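Local coordinates for protein transport protein SECE2 (Mycobacterium tuberculosis, PDB 3ONR) that binds calcium ions as a hollow, spherical assembly of twelve subunits and may also sequester other small ligands, at residues D35-D45 against R57-K65. The protein carries 2 engineered substitutions. Numbering follows the deposited sequence.
Sequences DIRVARVIEQD and RIKLEVSFK
Val-41 packs against Ile-58 and Leu-60 on the face of the sheet that helix 18-32 covers. Both methyls of Val-41 touch Ile-58 CD1, and CG2 also meets Leu-60 CD2 at 3.7 Å. Ile-58 holds CG1 trans to its backbone N (chi1 -176°), which brings CD1 against both Val-41 CG1 and Gln-44 CG. Ala-39 CB and Ile-36 CD1 extend this apolar row over Val-62.

The other face is polar and partly exposed. Ile-42 lies across the chains of Lys-59 and Glu-61, touching their carbons. The charged ends turn to other subunits: Glu-61 bridges to Lys-59 of a neighbouring subunit, Arg-40 to Glu-43 of that same neighbour, and Lys-59 NZ pairs with Glu-61 of a further subunit. At one end Arg-57 grips Asp-45 side-on. Arg-57 NE reaches Asp-45 OD2 at 2.8 Å, almost straight and in the guanidinium plane, while Arg-57 NH2 meets Asp-45 OD1 from above the carboxylate plane.

Toward the other end the two chains separate and waters fill in; this is the loose side. Water 3 joins Val-38 O to Ser-63 N, and water 2 joins Asp-35 O to Ser-63 O. From the loop before strand 38-48, Asp-35 OD2 closes the gap, taking the N-H of Lys-65 at 2.8 Å with its syn lone pair.

Lys-59 O receives Ile-42 N at 2.8 Å and, weakly, Glu-43 N at 3.4 Å. This is a classic beta bulge in the antiparallel hairpin of the dodecin fold, whose three-stranded sheet backs one helix.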
loop_
_atom_site.group_PDB
_atom_site.type_symbol
_atom_site.label_atom_id
_atom_site.label_comp_id
_atom_site.label_asym_id
_atom_site.label_seq_id
_atom_site.Cartn_x
_atom_site.Cartn_y
_atom_site.Cartn_z
ATOM N N ASP A 35 -9.010 -27.643 -9.182
ATOM C CA ASP A 35 -7.894 -26.999 -9.899
ATOM C C ASP A 35 -7.007 -26.002 -9.116
ATOM O O ASP A 35 -6.297 -25.191 -9.710
ATOM C CB ASP A 35 -8.351 -26.431 -11.266
ATOM C CG ASP A 35 -9.491 -25.361 -11.143
ATOM O OD1 ASP A 35 -10.283 -25.391 -10.157
ATOM O OD2 ASP A 35 -9.545 -24.497 -12.066
ATOM N N ILE A 36 -7.019 -26.059 -7.798
ATOM C CA ILE A 36 -6.196 -25.104 -7.069
ATOM C C ILE A 36 -4.747 -25.545 -6.943
ATOM O O ILE A 36 -4.445 -26.644 -6.414
ATOM C CB ILE A 36 -6.774 -24.819 -5.727
ATOM C CG1 ILE A 36 -8.062 -24.038 -5.896
ATOM C CG2 ILE A 36 -5.779 -23.988 -4.933
ATOM C CD1 ILE A 36 -8.890 -23.988 -4.653
ATOM N N ARG A 37 -3.848 -24.698 -7.437
ATOM C CA ARG A 37 -2.414 -25.082 -7.458
ATOM C C ARG A 37 -1.560 -24.132 -6.621
ATOM O O ARG A 37 -0.380 -24.397 -6.362
ATOM C CB ARG A 37 -1.826 -25.106 -8.871
ATOM C CG ARG A 37 -2.365 -26.255 -9.724
ATOM C CD ARG A 37 -2.069 -27.584 -9.021
ATOM N NE ARG A 37 -2.383 -28.705 -9.912
ATOM C CZ ARG A 37 -3.582 -29.274 -10.005
ATOM N NH1 ARG A 37 -3.777 -30.285 -10.858
ATOM N NH2 ARG A 37 -4.586 -28.850 -9.245
ATOM N N VAL A 38 -2.154 -23.017 -6.245
ATOM C CA VAL A 38 -1.428 -22.003 -5.501
ATOM C C VAL A 38 -2.334 -21.332 -4.543
ATOM O O VAL A 38 -3.507 -21.168 -4.889
ATOM C CB VAL A 38 -0.676 -20.977 -6.401
ATOM C CG1 VAL A 38 -1.606 -20.064 -7.147
ATOM C CG2 VAL A 38 0.219 -20.105 -5.545
ATOM N N ALA A 39 -1.858 -20.909 -3.353
ATOM C CA ALA A 39 -2.690 -20.108 -2.447
ATOM C C ALA A 39 -1.841 -19.003 -1.877
ATOM O O ALA A 39 -0.773 -19.325 -1.309
ATOM C CB ALA A 39 -3.210 -20.912 -1.283
ATOM N N ARG A 40 -2.236 -17.747 -2.026
ATOM C CA ARG A 40 -1.341 -16.610 -1.550
ATOM C C ARG A 40 -1.743 -16.154 -0.174
ATOM O O ARG A 40 -2.942 -16.006 0.129
ATOM C CB ARG A 40 -1.442 -15.412 -2.529
ATOM C CG ARG A 40 -0.486 -14.276 -2.257
ATOM C CD ARG A 40 -0.638 -13.224 -3.384
ATOM N NE ARG A 40 -0.789 -13.972 -4.637
ATOM C CZ ARG A 40 -0.825 -13.462 -5.865
ATOM N NH1 ARG A 40 -0.953 -14.295 -6.900
ATOM N NH2 ARG A 40 -0.716 -12.148 -6.083
ATOM N N VAL A 41 -0.772 -15.912 0.709
ATOM C CA VAL A 41 -1.138 -15.424 2.039
ATOM C C VAL A 41 -1.404 -13.889 2.008
ATOM O O VAL A 41 -0.550 -13.132 1.570
ATOM C CB VAL A 41 0.019 -15.726 3.034
ATOM C CG1 VAL A 41 -0.305 -15.150 4.420
ATOM C CG2 VAL A 41 0.078 -17.267 3.135
ATOM N N ILE A 42 -2.605 -13.475 2.452
ATOM C CA ILE A 42 -3.003 -12.054 2.436
ATOM C C ILE A 42 -2.833 -11.452 3.836
ATOM O O ILE A 42 -2.342 -10.315 3.976
ATOM C CB ILE A 42 -4.523 -11.909 2.030
ATOM C CG1 ILE A 42 -4.761 -12.693 0.700
ATOM C CG2 ILE A 42 -4.940 -10.419 1.754
ATOM C CD1 ILE A 42 -3.798 -12.251 -0.452
ATOM N N GLU A 43 -3.252 -12.206 4.863
ATOM C CA GLU A 43 -3.158 -11.652 6.261
ATOM C C GLU A 43 -3.050 -12.783 7.252
ATOM O O GLU A 43 -3.479 -13.882 6.974
ATOM C CB GLU A 43 -4.436 -10.783 6.534
ATOM C CG GLU A 43 -4.354 -10.068 7.881
ATOM C CD GLU A 43 -5.498 -9.042 8.059
ATOM O OE1 GLU A 43 -6.552 -9.391 8.665
ATOM O OE2 GLU A 43 -5.327 -7.872 7.607
ATOM N N GLN A 44 -2.455 -12.517 8.427
ATOM C CA GLN A 44 -2.423 -13.479 9.528
ATOM C C GLN A 44 -2.791 -12.713 10.802
ATOM O O GLN A 44 -2.538 -11.492 10.985
ATOM C CB GLN A 44 -0.993 -14.045 9.709
ATOM C CG GLN A 44 -0.587 -14.950 8.559
ATOM C CD GLN A 44 0.879 -15.228 8.558
ATOM O OE1 GLN A 44 1.315 -16.336 8.898
ATOM N NE2 GLN A 44 1.648 -14.198 8.269
ATOM N N ASP A 45 -3.473 -13.439 11.655
ATOM C CA ASP A 45 -3.775 -12.884 12.963
ATOM C C ASP A 45 -3.893 -14.007 13.979
ATOM O O ASP A 45 -3.730 -15.213 13.666
ATOM C CB ASP A 45 -4.974 -11.887 12.972
ATOM C CG ASP A 45 -6.359 -12.567 12.811
ATOM O OD1 ASP A 45 -7.363 -11.833 12.552
ATOM O OD2 ASP A 45 -6.420 -13.789 13.029
ATOM N N ARG A 57 -4.997 -17.592 12.809
ATOM C CA ARG A 57 -5.954 -17.482 11.700
ATOM C C ARG A 57 -5.222 -16.905 10.471
ATOM O O ARG A 57 -4.329 -16.053 10.600
ATOM C CB ARG A 57 -7.112 -16.540 12.051
ATOM C CG ARG A 57 -7.847 -16.927 13.387
ATOM C CD ARG A 57 -9.189 -16.190 13.553
ATOM N NE ARG A 57 -9.001 -14.743 13.671
ATOM C CZ ARG A 57 -9.931 -13.880 14.072
ATOM N NH1 ARG A 57 -11.147 -14.329 14.440
ATOM N NH2 ARG A 57 -9.634 -12.563 14.091
ATOM N N ILE A 58 -5.530 -17.414 9.270
ATOM C CA ILE A 58 -4.764 -16.968 8.087
ATOM C C ILE A 58 -5.711 -16.838 6.878
ATOM O O ILE A 58 -6.513 -17.731 6.674
ATOM C CB ILE A 58 -3.564 -17.883 7.794
ATOM C CG1 ILE A 58 -2.724 -17.363 6.620
ATOM C CG2 ILE A 58 -4.049 -19.336 7.446
ATOM C CD1 ILE A 58 -1.317 -18.054 6.613
ATOM N N LYS A 59 -5.648 -15.678 6.208
ATOM C CA LYS A 59 -6.532 -15.368 5.059
ATOM C C LYS A 59 -5.666 -15.686 3.845
ATOM O O LYS A 59 -4.511 -15.148 3.708
ATOM C CB LYS A 59 -6.940 -13.867 5.070
ATOM C CG LYS A 59 -7.830 -13.531 3.870
ATOM C CD LYS A 59 -8.667 -12.304 4.152
ATOM C CE LYS A 59 -7.867 -11.062 4.175
ATOM N NZ LYS A 59 -8.831 -9.863 4.268
ATOM N N LEU A 60 -6.232 -16.511 2.961
ATOM C CA LEU A 60 -5.600 -16.990 1.743
ATOM C C LEU A 60 -6.429 -16.574 0.505
ATOM O O LEU A 60 -7.628 -16.554 0.563
ATOM C CB LEU A 60 -5.565 -18.493 1.701
ATOM C CG LEU A 60 -4.825 -19.207 2.890
ATOM C CD1 LEU A 60 -4.947 -20.677 2.751
ATOM C CD2 LEU A 60 -3.330 -18.797 2.866
ATOM N N GLU A 61 -5.746 -16.303 -0.583
ATOM C CA GLU A 61 -6.487 -16.011 -1.859
ATOM C C GLU A 61 -6.223 -17.214 -2.791
ATOM O O GLU A 61 -5.061 -17.596 -2.994
ATOM C CB GLU A 61 -5.923 -14.720 -2.463
ATOM C CG GLU A 61 -6.596 -14.284 -3.755
ATOM C CD GLU A 61 -5.919 -13.093 -4.460
ATOM O OE1 GLU A 61 -5.782 -13.132 -5.688
ATOM O OE2 GLU A 61 -5.552 -12.087 -3.833
ATOM N N VAL A 62 -7.277 -17.794 -3.362
ATOM C CA VAL A 62 -7.141 -18.887 -4.330
ATOM C C VAL A 62 -8.060 -18.560 -5.525
ATOM O O VAL A 62 -9.019 -17.798 -5.380
ATOM C CB VAL A 62 -7.590 -20.295 -3.713
ATOM C CG1 VAL A 62 -6.620 -20.646 -2.562
ATOM C CG2 VAL A 62 -9.033 -20.197 -3.177
ATOM N N SER A 63 -7.772 -19.172 -6.670
ATOM C CA SER A 63 -8.679 -19.019 -7.821
ATOM C C SER A 63 -8.979 -20.357 -8.454
ATOM O O SER A 63 -8.228 -21.324 -8.261
ATOM C CB SER A 63 -8.074 -18.069 -8.825
ATOM O OG SER A 63 -6.772 -18.515 -9.206
ATOM N N PHE A 64 -10.047 -20.431 -9.238
ATOM C CA PHE A 64 -10.448 -21.696 -9.893
ATOM C C PHE A 64 -11.306 -21.372 -11.071
ATOM O O PHE A 64 -11.919 -20.291 -11.153
ATOM C CB PHE A 64 -11.285 -22.603 -8.902
ATOM C CG PHE A 64 -12.355 -21.841 -8.117
ATOM C CD1 PHE A 64 -13.635 -21.686 -8.616
ATOM C CD2 PHE A 64 -12.029 -21.190 -6.965
ATOM C CE1 PHE A 64 -14.587 -20.930 -7.934
ATOM C CE2 PHE A 64 -12.985 -20.453 -6.257
ATOM C CZ PHE A 64 -14.246 -20.308 -6.739
ATOM N N LYS A 65 -11.273 -22.263 -12.022
ATOM C CA LYS A 65 -12.129 -22.113 -13.248
ATOM C C LYS A 65 -13.622 -21.978 -12.898
ATOM O O LYS A 65 -14.116 -22.685 -12.011
ATOM C CB LYS A 65 -11.890 -23.318 -14.153
ATOM C CG LYS A 65 -12.288 -23.132 -15.599
ATOM C CD LYS A 65 -11.379 -24.003 -16.486
ATOM C CE LYS A 65 -11.805 -23.911 -17.904
ATOM N NZ LYS A 65 -10.903 -24.801 -18.692
HETATM O O HOH W 1 -13.044 -25.232 -11.400
HETATM O O HOH W 2 -6.385 -22.625 -10.650
HETATM O O HOH W 3 -5.211 -20.605 -6.679
#